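Local coordinates for protein GLB-12 (Caenorhabditis elegans, PDB 4BJA), which binds heme as a globin and probably acts in redox signalling, with oxygen binding and carriage generally ascribed to its family, at residues 56-61 against 90-95; 135-140 against 205-210; 151-156 against 194-199. The protein carries 1 engineered substitution. All blocks are in the same frame, centred on the assembly; numbering follows the deposited sequence. Where two conformers were deposited one is given.

Interaction 1: 56-61 against 90-95. With HEM (protoporphyrin IX containing Fe), chain B.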
loop_
_atom_site.group_PDB
_atom_site.type_symbol
_atom_site.label_atom_id
_atom_site.label_comp_id
_atom_site.label_asym_id
_atom_site.label_seq_id
_atom_site.Cartn_x
_atom_site.Cartn_y
_atom_site.Cartn_z
ATOM N N LEU A 56 -0.788 -9.117 -27.083
ATOM C CA LEU A 56 -0.094 -10.442 -27.116
ATOM C C LEU A 56 -0.107 -11.059 -25.722
ATOM O O LEU A 56 -0.275 -12.273 -25.555
ATOM C CB LEU A 56 1.350 -10.252 -27.544
ATOM C CG LEU A 56 1.468 -9.939 -29.041
ATOM C CD1 LEU A 56 2.920 -9.793 -29.425
ATOM C CD2 LEU A 56 0.804 -11.062 -29.850
ATOM N N ILE A 57 0.102 -10.210 -24.710
ATOM C CA ILE A 57 0.114 -10.697 -23.340
ATOM C C ILE A 57 -1.297 -11.149 -22.900
ATOM O O ILE A 57 -1.446 -12.191 -22.265
ATOM C CB ILE A 57 0.781 -9.682 -22.368
ATOM C CG1 ILE A 57 2.263 -9.516 -22.752
ATOM C CG2 ILE A 57 0.614 -10.149 -20.848
ATOM C CD1 ILE A 57 3.002 -8.384 -22.078
ATOM N N PHE A 58 -2.349 -10.390 -23.235
ATOM C CA PHE A 58 -3.686 -10.840 -22.943
ATOM C C PHE A 58 -4.025 -12.128 -23.704
ATOM O O PHE A 58 -4.746 -12.960 -23.176
ATOM C CB PHE A 58 -4.741 -9.739 -23.195
ATOM C CG PHE A 58 -5.007 -8.953 -21.966
ATOM C CD1 PHE A 58 -5.779 -9.497 -20.943
ATOM C CD2 PHE A 58 -4.401 -7.697 -21.798
ATOM C CE1 PHE A 58 -6.044 -8.747 -19.748
ATOM C CE2 PHE A 58 -4.647 -6.963 -20.605
ATOM C CZ PHE A 58 -5.449 -7.479 -19.610
ATOM N N LEU A 59 -3.511 -12.279 -24.920
ATOM C CA LEU A 59 -3.748 -13.558 -25.635
ATOM C C LEU A 59 -3.110 -14.705 -24.837
ATOM O O LEU A 59 -3.755 -15.721 -24.585
ATOM C CB LEU A 59 -3.218 -13.514 -27.059
ATOM C CG LEU A 59 -4.040 -12.669 -28.047
ATOM C CD1 LEU A 59 -3.295 -12.509 -29.368
ATOM C CD2 LEU A 59 -5.429 -13.257 -28.285
ATOM N N ASP A 60 -1.873 -14.530 -24.373
ATOM C CA ASP A 60 -1.295 -15.560 -23.473
ATOM C C ASP A 60 -2.109 -15.797 -22.191
ATOM O O ASP A 60 -2.327 -16.912 -21.786
ATOM C CB ASP A 60 0.128 -15.174 -23.079
ATOM C CG ASP A 60 1.099 -15.278 -24.221
ATOM O OD1 ASP A 60 0.730 -15.762 -25.310
ATOM O OD2 ASP A 60 2.276 -14.866 -24.025
ATOM N N ILE A 61 -2.573 -14.733 -21.535
ATOM C CA ILE A 61 -3.365 -14.893 -20.336
ATOM C C ILE A 61 -4.603 -15.785 -20.548
ATOM O O ILE A 61 -4.841 -16.736 -19.777
ATOM C CB ILE A 61 -3.841 -13.520 -19.819
ATOM C CG1 ILE A 61 -2.622 -12.769 -19.223
ATOM C CG2 ILE A 61 -4.937 -13.702 -18.746
ATOM C CD1 ILE A 61 -2.917 -11.262 -18.949
ATOM N N GLY A 90 -10.915 -7.333 -27.260
ATOM C CA GLY A 90 -10.174 -6.257 -27.870
ATOM C C GLY A 90 -10.469 -4.982 -27.061
ATOM O O GLY A 90 -9.582 -4.149 -26.908
ATOM N N GLY A 91 -11.682 -4.858 -26.504
ATOM C CA GLY A 91 -12.038 -3.638 -25.709
ATOM C C GLY A 91 -11.177 -3.581 -24.462
ATOM O O GLY A 91 -10.698 -2.503 -24.048
ATOM N N HIS A 92 -10.982 -4.739 -23.855
ATOM C CA HIS A 92 -10.226 -4.762 -22.626
ATOM C C HIS A 92 -8.766 -4.445 -22.865
ATOM O O HIS A 92 -8.114 -3.820 -22.009
ATOM C CB HIS A 92 -10.363 -6.099 -21.922
ATOM C CG HIS A 92 -10.022 -5.999 -20.478
ATOM N ND1 HIS A 92 -8.807 -6.408 -19.972
ATOM C CD2 HIS A 92 -10.695 -5.432 -19.446
ATOM C CE1 HIS A 92 -8.770 -6.148 -18.668
ATOM N NE2 HIS A 92 -9.898 -5.555 -18.327
ATOM N N ILE A 93 -8.208 -4.979 -23.959
ATOM C CA ILE A 93 -6.857 -4.661 -24.349
ATOM C C ILE A 93 -6.665 -3.128 -24.537
ATOM O O ILE A 93 -5.704 -2.537 -24.022
ATOM C CB ILE A 93 -6.455 -5.428 -25.623
ATOM C CG1 ILE A 93 -6.204 -6.922 -25.239
ATOM C CG2 ILE A 93 -5.243 -4.779 -26.261
ATOM C CD1 ILE A 93 -6.389 -7.825 -26.436
ATOM N N LEU A 94 -7.614 -2.485 -25.221
ATOM C CA LEU A 94 -7.574 -1.047 -25.403
ATOM C C LEU A 94 -7.614 -0.337 -24.026
ATOM O O LEU A 94 -6.821 0.584 -23.764
ATOM C CB LEU A 94 -8.796 -0.622 -26.218
ATOM C CG LEU A 94 -9.002 0.897 -26.254
ATOM C CD1 LEU A 94 -7.930 1.451 -27.156
ATOM C CD2 LEU A 94 -10.427 1.226 -26.713
ATOM N N ARG A 95 -8.521 -0.769 -23.164
ATOM C CA ARG A 95 -8.745 -0.104 -21.851
ATOM C C ARG A 95 -7.521 -0.248 -20.966
ATOM O O ARG A 95 -7.114 0.712 -20.277
ATOM C CB ARG A 95 -9.981 -0.664 -21.129
ATOM C CG ARG A 95 -11.325 -0.261 -21.814
ATOM C CD ARG A 95 -12.441 -1.226 -21.427
ATOM N NE ARG A 95 -13.818 -0.762 -21.722
ATOM C CZ ARG A 95 -14.395 -0.814 -22.923
ATOM N NH1 ARG A 95 -13.715 -1.264 -23.977
ATOM N NH2 ARG A 95 -15.647 -0.392 -23.080
HETATM C CHA HEM B . -13.018 -2.926 -17.691
HETATM C CHB HEM B . -8.362 -2.358 -16.490
HETATM C CHC HEM B . -8.260 -6.837 -14.746
HETATM C CHD HEM B . -12.607 -7.648 -16.653
HETATM C C1A HEM B . -11.798 -2.389 -17.461
HETATM C C2A HEM B . -11.440 -0.997 -17.672
HETATM C C3A HEM B . -10.145 -0.875 -17.333
HETATM C C4A HEM B . -9.656 -2.169 -16.912
HETATM C CMA HEM B . -9.246 0.390 -17.379
HETATM C CAA HEM B . -12.428 0.106 -18.176
HETATM C CBA HEM B . -12.613 1.210 -17.125
HETATM C CGA HEM B . -13.202 0.589 -15.937
HETATM O O1A HEM B . -14.206 -0.162 -16.090
HETATM O O2A HEM B . -12.613 0.825 -14.850
HETATM C C1B HEM B . -7.989 -3.511 -15.865
HETATM C C2B HEM B . -6.728 -3.699 -15.156
HETATM C C3B HEM B . -6.709 -4.911 -14.678
HETATM C C4B HEM B . -7.936 -5.558 -15.067
HETATM C CMB HEM B . -5.640 -2.625 -14.993
HETATM C CAB HEM B . -5.553 -5.493 -13.821
HETATM C CBB HEM B . -5.407 -6.793 -13.738
HETATM C C1C HEM B . -9.423 -7.436 -15.094
HETATM C C2C HEM B . -9.773 -8.803 -14.801
HETATM C C3C HEM B . -10.970 -9.031 -15.312
HETATM C C4C HEM B . -11.416 -7.832 -15.986
HETATM C CMC HEM B . -8.892 -9.781 -13.988
HETATM C CAC HEM B . -11.717 -10.382 -15.221
HETATM C CBC HEM B . -13.036 -10.347 -15.293
HETATM C C1D HEM B . -13.068 -6.489 -17.167
HETATM C C2D HEM B . -14.237 -6.364 -17.986
HETATM C C3D HEM B . -14.362 -4.907 -18.296
HETATM C C4D HEM B . -13.257 -4.275 -17.632
HETATM C CMD HEM B . -15.198 -7.473 -18.471
HETATM C CAD HEM B . -15.433 -4.232 -19.173
HETATM C CBD HEM B . -14.772 -3.963 -20.535
HETATM C CGD HEM B . -14.455 -5.208 -21.361
HETATM O O1D HEM B . -15.061 -6.284 -21.174
HETATM O O2D HEM B . -13.589 -5.098 -22.239
HETATM N NA HEM B . -10.679 -3.095 -17.004
HETATM N NB HEM B . -8.733 -4.685 -15.800
HETATM N NC HEM B . -10.456 -6.883 -15.820
HETATM N ND HEM B . -12.499 -5.223 -16.985
HETATM FE FE HEM B . -10.600 -4.958 -16.429
#
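F58 and H92 form an offset edge-to-face aromatic pair where helices B and E of the globin fold (helix 50-65 and helix 87-108) pack together. The imidazole directs its edge toward the phenyl face, with the planes at 82°. F58 CE1 and CZ do the touching, and F58 CZ lies near the imidazole plane, 3.5 Å from H92 ND1. Through its other nitrogen, NE2, H92 binds the heme FE at 2.1 Å, while H127 supplies the second axial nitrogen, so the iron is held between two histidines. Histidine suits this place because one ring nitrogen can take the metal while the ND1 edge packs on an aromatic ring. Its CG stands anti to the backbone N (chi1 -160°), which carries the ring away from the helix to the porphyrin.

The stem of the phenylalanine is gripped too: F58 CB packs 3.8 Å from I93 CG1, the two side chains running past one another head to tail. I61 CD1 lies over one face of the phenyl near its rim, and F96 and F152 pack around the same ring; F73 meets the imidazole. An alanine in place of F58 would take away the ring beside ND1, and H92 would probably turn more easily about its bond to the iron.

One turn after H92, R95 lays its aliphatic chain along the heme, R95 CB being 3.8 Å from HEM C2A. G91 has no side chain to obstruct the guanidinium, and R95 NH1 gives a weak hydrogen bond to G91 O, 3.3 Å long but nearly straight at 167°.

Interaction 2: 135-140 against 205-210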
loop_
_atom_site.group_PDB
_atom_site.type_symbol
_atom_site.label_atom_id
_atom_site.label_comp_id
_atom_site.label_asym_id
_atom_site.label_seq_id
_atom_site.Cartn_x
_atom_site.Cartn_y
_atom_site.Cartn_z
ATOM N N GLN A 135 -18.295 -12.557 -7.906
ATOM C CA GLN A 135 -18.432 -13.918 -7.417
ATOM C C GLN A 135 -17.122 -14.634 -7.095
ATOM O O GLN A 135 -17.058 -15.360 -6.109
ATOM C CB GLN A 135 -19.255 -14.767 -8.417
ATOM C CG GLN A 135 -20.762 -14.641 -8.187
ATOM C CD GLN A 135 -21.553 -15.918 -8.509
ATOM O OE1 GLN A 135 -20.992 -16.943 -8.923
ATOM N NE2 GLN A 135 -22.875 -15.851 -8.319
ATOM N N ASN A 136 -16.090 -14.448 -7.919
ATOM C CA ASN A 136 -14.904 -15.307 -7.843
ATOM C C ASN A 136 -13.621 -14.694 -7.319
ATOM O O ASN A 136 -12.721 -15.417 -6.931
ATOM C CB ASN A 136 -14.625 -15.965 -9.190
ATOM C CG ASN A 136 -15.813 -16.802 -9.663
ATOM O OD1 ASN A 136 -16.240 -17.716 -8.965
ATOM N ND2 ASN A 136 -16.364 -16.465 -10.808
ATOM N N GLN A 137 -13.519 -13.365 -7.357
ATOM C CA GLN A 137 -12.333 -12.704 -6.817
ATOM C C GLN A 137 -12.172 -13.026 -5.338
ATOM O O GLN A 137 -13.106 -12.809 -4.561
ATOM C CB GLN A 137 -12.461 -11.194 -6.994
ATOM C CG GLN A 137 -11.343 -10.386 -6.267
ATOM C CD GLN A 137 -9.999 -10.538 -6.929
ATOM O OE1 GLN A 137 -9.863 -11.243 -7.933
ATOM N NE2 GLN A 137 -8.978 -9.864 -6.373
ATOM N N ASN A 138 -11.008 -13.543 -4.961
ATOM C CA ASN A 138 -10.844 -14.175 -3.654
ATOM C C ASN A 138 -9.372 -14.282 -3.274
ATOM O O ASN A 138 -8.645 -15.148 -3.774
ATOM C CB ASN A 138 -11.507 -15.568 -3.675
ATOM C CG ASN A 138 -11.511 -16.251 -2.318
ATOM O OD1 ASN A 138 -12.175 -17.284 -2.134
ATOM N ND2 ASN A 138 -10.787 -15.689 -1.360
ATOM N N GLN A 139 -8.938 -13.406 -2.368
ATOM C CA GLN A 139 -7.547 -13.380 -1.878
ATOM C C GLN A 139 -7.035 -14.697 -1.217
ATOM O O GLN A 139 -5.821 -14.908 -1.065
ATOM C CB GLN A 139 -7.375 -12.188 -0.917
ATOM C CG GLN A 139 -7.908 -10.830 -1.468
ATOM C CD GLN A 139 -7.520 -9.656 -0.566
ATOM O OE1 GLN A 139 -8.354 -8.833 -0.163
ATOM N NE2 GLN A 139 -6.251 -9.585 -0.248
ATOM N N MET A 140 -7.961 -15.571 -0.822
ATOM C CA MET A 140 -7.634 -16.881 -0.229
ATOM C C MET A 140 -7.282 -17.923 -1.308
ATOM O O MET A 140 -6.612 -18.930 -1.026
ATOM C CB MET A 140 -8.747 -17.325 0.738
ATOM C CG MET A 140 -8.747 -16.615 2.070
ATOM S SD MET A 140 -7.102 -16.552 2.826
ATOM C CE MET A 140 -6.834 -18.252 3.367
ATOM N N ASP A 205 -7.355 -3.948 -3.053
ATOM C CA ASP A 205 -7.928 -3.373 -1.841
ATOM C C ASP A 205 -9.169 -2.558 -2.129
ATOM O O ASP A 205 -10.160 -2.672 -1.404
ATOM C CB ASP A 205 -6.876 -2.567 -1.073
ATOM C CG ASP A 205 -5.933 -3.455 -0.254
ATOM O OD1 ASP A 205 -6.114 -4.697 -0.190
ATOM O OD2 ASP A 205 -5.001 -2.898 0.373
ATOM N N SER A 206 -9.129 -1.788 -3.221
ATOM C CA SER A 206 -10.274 -0.978 -3.563
ATOM C C SER A 206 -11.472 -1.855 -3.992
ATOM O O SER A 206 -12.648 -1.618 -3.605
ATOM C CB SER A 206 -9.898 0.061 -4.606
ATOM O OG SER A 206 -9.418 -0.532 -5.815
ATOM N N PHE A 207 -11.178 -2.873 -4.783
ATOM C CA PHE A 207 -12.212 -3.845 -5.135
ATOM C C PHE A 207 -12.853 -4.488 -3.873
ATOM O O PHE A 207 -14.091 -4.609 -3.746
ATOM C CB PHE A 207 -11.585 -4.934 -6.042
ATOM C CG PHE A 207 -12.576 -5.992 -6.476
ATOM C CD1 PHE A 207 -12.918 -7.031 -5.614
ATOM C CD2 PHE A 207 -13.186 -5.908 -7.718
ATOM C CE1 PHE A 207 -13.880 -7.992 -5.986
ATOM C CE2 PHE A 207 -14.126 -6.903 -8.118
ATOM C CZ PHE A 207 -14.478 -7.900 -7.241
ATOM N N GLU A 208 -12.010 -4.939 -2.948
ATOM C CA GLU A 208 -12.490 -5.712 -1.832
ATOM C C GLU A 208 -13.427 -4.847 -0.978
ATOM O O GLU A 208 -14.493 -5.305 -0.527
ATOM C CB GLU A 208 -11.307 -6.221 -1.044
ATOM C CG GLU A 208 -11.621 -7.355 -0.137
ATOM C CD GLU A 208 -11.894 -8.678 -0.873
ATOM O OE1 GLU A 208 -11.303 -8.946 -1.941
ATOM O OE2 GLU A 208 -12.684 -9.465 -0.335
ATOM N N LEU A 209 -13.031 -3.600 -0.788
ATOM C CA LEU A 209 -13.823 -2.669 0.024
ATOM C C LEU A 209 -15.159 -2.363 -0.646
ATOM O O LEU A 209 -16.205 -2.318 0.019
ATOM C CB LEU A 209 -13.030 -1.377 0.238
ATOM C CG LEU A 209 -13.733 -0.319 1.124
ATOM C CD1 LEU A 209 -14.087 -0.872 2.496
ATOM C CD2 LEU A 209 -12.839 0.927 1.283
ATOM N N GLU A 210 -15.116 -2.111 -1.951
ATOM C CA GLU A 210 -16.319 -1.769 -2.676
ATOM C C GLU A 210 -17.298 -2.939 -2.679
ATOM O O GLU A 210 -18.523 -2.744 -2.503
ATOM C CB GLU A 210 -15.978 -1.337 -4.095
ATOM C CG GLU A 210 -17.212 -1.008 -4.972
ATOM C CD GLU A 210 -17.960 0.248 -4.516
ATOM O OE1 GLU A 210 -17.398 1.086 -3.778
ATOM O OE2 GLU A 210 -19.127 0.412 -4.926
HETATM O O HOH W 1 -9.933 -8.075 -4.168
#
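Q137 rests its aliphatic part on F207, Q137 CG lying 3.5 Å from F207 CE1. The approach to the ring is oblique, with amide and ring planes 68° apart. Glutamine suits the position because its methylenes can serve the aromatic while its amide serves polar neighbours: CG is anti to the backbone N and the chain then bends at chi2 (71°), which turns the amide away from the phenyl.

One water links the two segments directly, accepting from Q137 NE2 at 3.0 Å and donating to E208 OE1 at 2.8 Å. The amide's strongest partner is Y144 N, bonded to Q137 OE1; Q137 NE2 also bonds to N143 OD1. E208 is held mainly by R211, whose guanidinium makes a salt bridge to OE2 and also bonds to Q137 O, tying loop and helix together. Q139 reaches toward the same carboxylate, its CG 3.9 Å from E208 OE1, and also packs on W19 of the second subunit.

F207 further touches F145 and the axial ligand H127. This is the globin FG region, just beyond helix 131-136, closing against helix H behind the proximal side of the heme.

Interaction 3: 151-156 against 194-199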
loop_
_atom_site.group_PDB
_atom_site.type_symbol
_atom_site.label_atom_id
_atom_site.label_comp_id
_atom_site.label_asym_id
_atom_site.label_seq_id
_atom_site.Cartn_x
_atom_site.Cartn_y
_atom_site.Cartn_z
ATOM N N VAL A 151 1.349 -11.999 -15.230
ATOM C CA VAL A 151 1.784 -12.330 -16.591
ATOM C C VAL A 151 2.489 -11.133 -17.210
ATOM O O VAL A 151 3.492 -11.297 -17.934
ATOM C CB VAL A 151 0.637 -12.902 -17.460
ATOM C CG1 VAL A 151 1.194 -13.316 -18.888
ATOM C CG2 VAL A 151 -0.002 -14.112 -16.746
ATOM N N PHE A 152 1.984 -9.912 -16.915
ATOM C CA PHE A 152 2.725 -8.741 -17.322
ATOM C C PHE A 152 4.121 -8.656 -16.717
ATOM O O PHE A 152 5.069 -8.300 -17.406
ATOM C CB PHE A 152 1.900 -7.480 -17.064
ATOM C CG PHE A 152 0.871 -7.269 -18.125
ATOM C CD1 PHE A 152 1.204 -6.548 -19.305
ATOM C CD2 PHE A 152 -0.392 -7.842 -17.983
ATOM C CE1 PHE A 152 0.246 -6.384 -20.315
ATOM C CE2 PHE A 152 -1.378 -7.703 -19.000
ATOM C CZ PHE A 152 -1.045 -6.970 -20.165
ATOM N N ILE A 153 4.245 -8.982 -15.439
ATOM C CA ILE A 153 5.573 -8.991 -14.811
ATOM C C ILE A 153 6.525 -9.945 -15.564
ATOM O O ILE A 153 7.710 -9.609 -15.828
ATOM C CB ILE A 153 5.447 -9.363 -13.327
ATOM C CG1 ILE A 153 4.806 -8.178 -12.561
ATOM C CG2 ILE A 153 6.839 -9.678 -12.727
ATOM C CD1 ILE A 153 4.367 -8.490 -11.148
ATOM N N GLU A 154 6.028 -11.125 -15.927
ATOM C CA GLU A 154 6.888 -12.102 -16.604
ATOM C C GLU A 154 7.185 -11.761 -18.074
ATOM O O GLU A 154 8.257 -12.041 -18.575
ATOM C CB GLU A 154 6.181 -13.492 -16.538
ATOM C CG GLU A 154 6.043 -14.039 -15.130
ATOM C CD GLU A 154 7.369 -13.922 -14.276
ATOM O OE1 GLU A 154 8.431 -14.498 -14.638
ATOM O OE2 GLU A 154 7.345 -13.242 -13.226
ATOM N N ARG A 155 6.201 -11.169 -18.765
ATOM C CA ARG A 155 6.248 -10.965 -20.217
ATOM C C ARG A 155 6.553 -9.527 -20.653
ATOM O O ARG A 155 7.281 -9.310 -21.616
ATOM C CB ARG A 155 4.913 -11.400 -20.836
ATOM C CG ARG A 155 4.549 -12.873 -20.616
ATOM C CD ARG A 155 5.183 -13.760 -21.683
ATOM N NE ARG A 155 4.425 -13.726 -22.936
ATOM C CZ ARG A 155 4.944 -13.471 -24.136
ATOM N NH1 ARG A 155 6.242 -13.232 -24.274
ATOM N NH2 ARG A 155 4.161 -13.468 -25.204
ATOM N N LEU A 156 5.995 -8.532 -19.956
ATOM C CA LEU A 156 6.244 -7.142 -20.372
ATOM C C LEU A 156 7.638 -6.677 -20.004
ATOM O O LEU A 156 8.281 -5.976 -20.812
ATOM C CB LEU A 156 5.219 -6.255 -19.677
ATOM C CG LEU A 156 4.863 -4.893 -20.286
ATOM C CD1 LEU A 156 4.548 -3.769 -19.312
ATOM C CD2 LEU A 156 5.304 -4.472 -21.713
ATOM N N LYS A 194 8.012 -3.130 -8.543
ATOM C CA LYS A 194 7.383 -2.334 -7.465
ATOM C C LYS A 194 6.109 -1.668 -7.940
ATOM O O LYS A 194 5.093 -1.693 -7.241
ATOM C CB LYS A 194 8.341 -1.291 -6.920
ATOM C CG LYS A 194 9.463 -1.945 -6.124
ATOM C CD LYS A 194 10.334 -0.850 -5.436
ATOM C CE LYS A 194 10.860 0.231 -6.393
ATOM N NZ LYS A 194 11.596 1.364 -5.661
ATOM N N PHE A 195 6.165 -1.101 -9.151
ATOM C CA PHE A 195 5.045 -0.436 -9.722
ATOM C C PHE A 195 3.870 -1.405 -9.914
ATOM O O PHE A 195 2.731 -1.157 -9.463
ATOM C CB PHE A 195 5.467 0.231 -11.072
ATOM C CG PHE A 195 4.312 0.729 -11.899
ATOM C CD1 PHE A 195 3.391 1.653 -11.375
ATOM C CD2 PHE A 195 4.125 0.259 -13.211
ATOM C CE1 PHE A 195 2.295 2.115 -12.121
ATOM C CE2 PHE A 195 3.016 0.708 -13.958
ATOM C CZ PHE A 195 2.107 1.650 -13.420
ATOM N N LEU A 196 4.122 -2.503 -10.615
ATOM C CA LEU A 196 3.023 -3.408 -10.966
ATOM C C LEU A 196 2.443 -4.091 -9.711
ATOM O O LEU A 196 1.220 -4.333 -9.632
ATOM C CB LEU A 196 3.507 -4.405 -12.010
ATOM C CG LEU A 196 3.728 -3.780 -13.394
ATOM C CD1 LEU A 196 4.291 -4.841 -14.289
ATOM C CD2 LEU A 196 2.447 -3.262 -13.990
ATOM N N ASN A 197 3.297 -4.403 -8.728
ATOM C CA ASN A 197 2.800 -4.922 -7.454
ATOM C C ASN A 197 1.935 -3.926 -6.686
ATOM O O ASN A 197 0.966 -4.305 -6.040
ATOM C CB ASN A 197 3.960 -5.455 -6.597
ATOM C CG ASN A 197 4.421 -6.829 -7.126
ATOM O OD1 ASN A 197 3.579 -7.686 -7.372
ATOM N ND2 ASN A 197 5.694 -7.040 -7.276
ATOM N N THR A 198 2.275 -2.655 -6.802
ATOM C CA THR A 198 1.450 -1.620 -6.172
ATOM C C THR A 198 0.111 -1.488 -6.921
ATOM O O THR A 198 -0.919 -1.271 -6.288
ATOM C CB THR A 198 2.195 -0.261 -6.116
ATOM O OG1 THR A 198 3.425 -0.470 -5.395
ATOM C CG2 THR A 198 1.374 0.784 -5.395
ATOM N N VAL A 199 0.119 -1.638 -8.259
ATOM C CA VAL A 199 -1.149 -1.645 -8.963
ATOM C C VAL A 199 -2.020 -2.820 -8.487
ATOM O O VAL A 199 -3.204 -2.659 -8.171
ATOM C CB VAL A 199 -0.935 -1.695 -10.489
ATOM C CG1 VAL A 199 -2.275 -1.924 -11.189
ATOM C CG2 VAL A 199 -0.242 -0.342 -10.953
#
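I153 and L196 mesh where helices G and H of the globin fold (helix 144-160 and helix 185-214) pack against each other. The isoleucine can be followed outward. Its CB points at the other helix but stops short of it, 4.8 Å from L196 CD1. From there CG1 runs anti to the carbonyl carbon (chi1 -72°) and makes the main contact: I153 CG1 lies 3.8 Å from L196 CD1 and 4.0 Å from L196 CB. The isoleucine and leucine run antiparallel to each other, so the isoleucine's CG1 lies alongside both the leucine's CB and its CD1 methyl. At the tip, I153 CD1 comes to 3.9 Å from N197 OD1, meeting that side chain nearly at a right angle; this is simple packing of a methyl against an amide oxygen.

I153 and L196 suit this seam because aliphatic side chains can interlock without needing polar partners. N197, which meets the isoleucine only through OD1, sits at the edge of the seam, where it also packs on S24 of the second subunit. On the neighbouring flanks F152 starts toward helix 185-214, but its ring stacks on F96, whereas F195 turns to helix 87-108.

Next to the seam, T198 is tied back to its own helix. K194 O accepts both the T198 backbone N-H and the hydroxyl, from opposite faces of its carbonyl plane; the bond from T198 OG1 is 2.8 Å long, tilted 30° from that plane.

Overall arrangement
Interactions 1 and 3 touch: F58 CE2 lies 3.6 Å from F152 CZ, so the ring backing the heme ligand H92 is itself backed by the G helix, and D60 makes a salt bridge with R155. Their centres are 15 Å apart. Interaction 2 stands away from interaction 1, about 22 Å between centres, and lies beside the other axial histidine: the F207 side chain is about 4 Å from that of H127. The two contacts thus flank the heme. Interactions 2 and 3 share helix 185-214, about 19 Å between centres, with interaction 3 nested within the loop that interaction 2 closes; both also touch the second subunit.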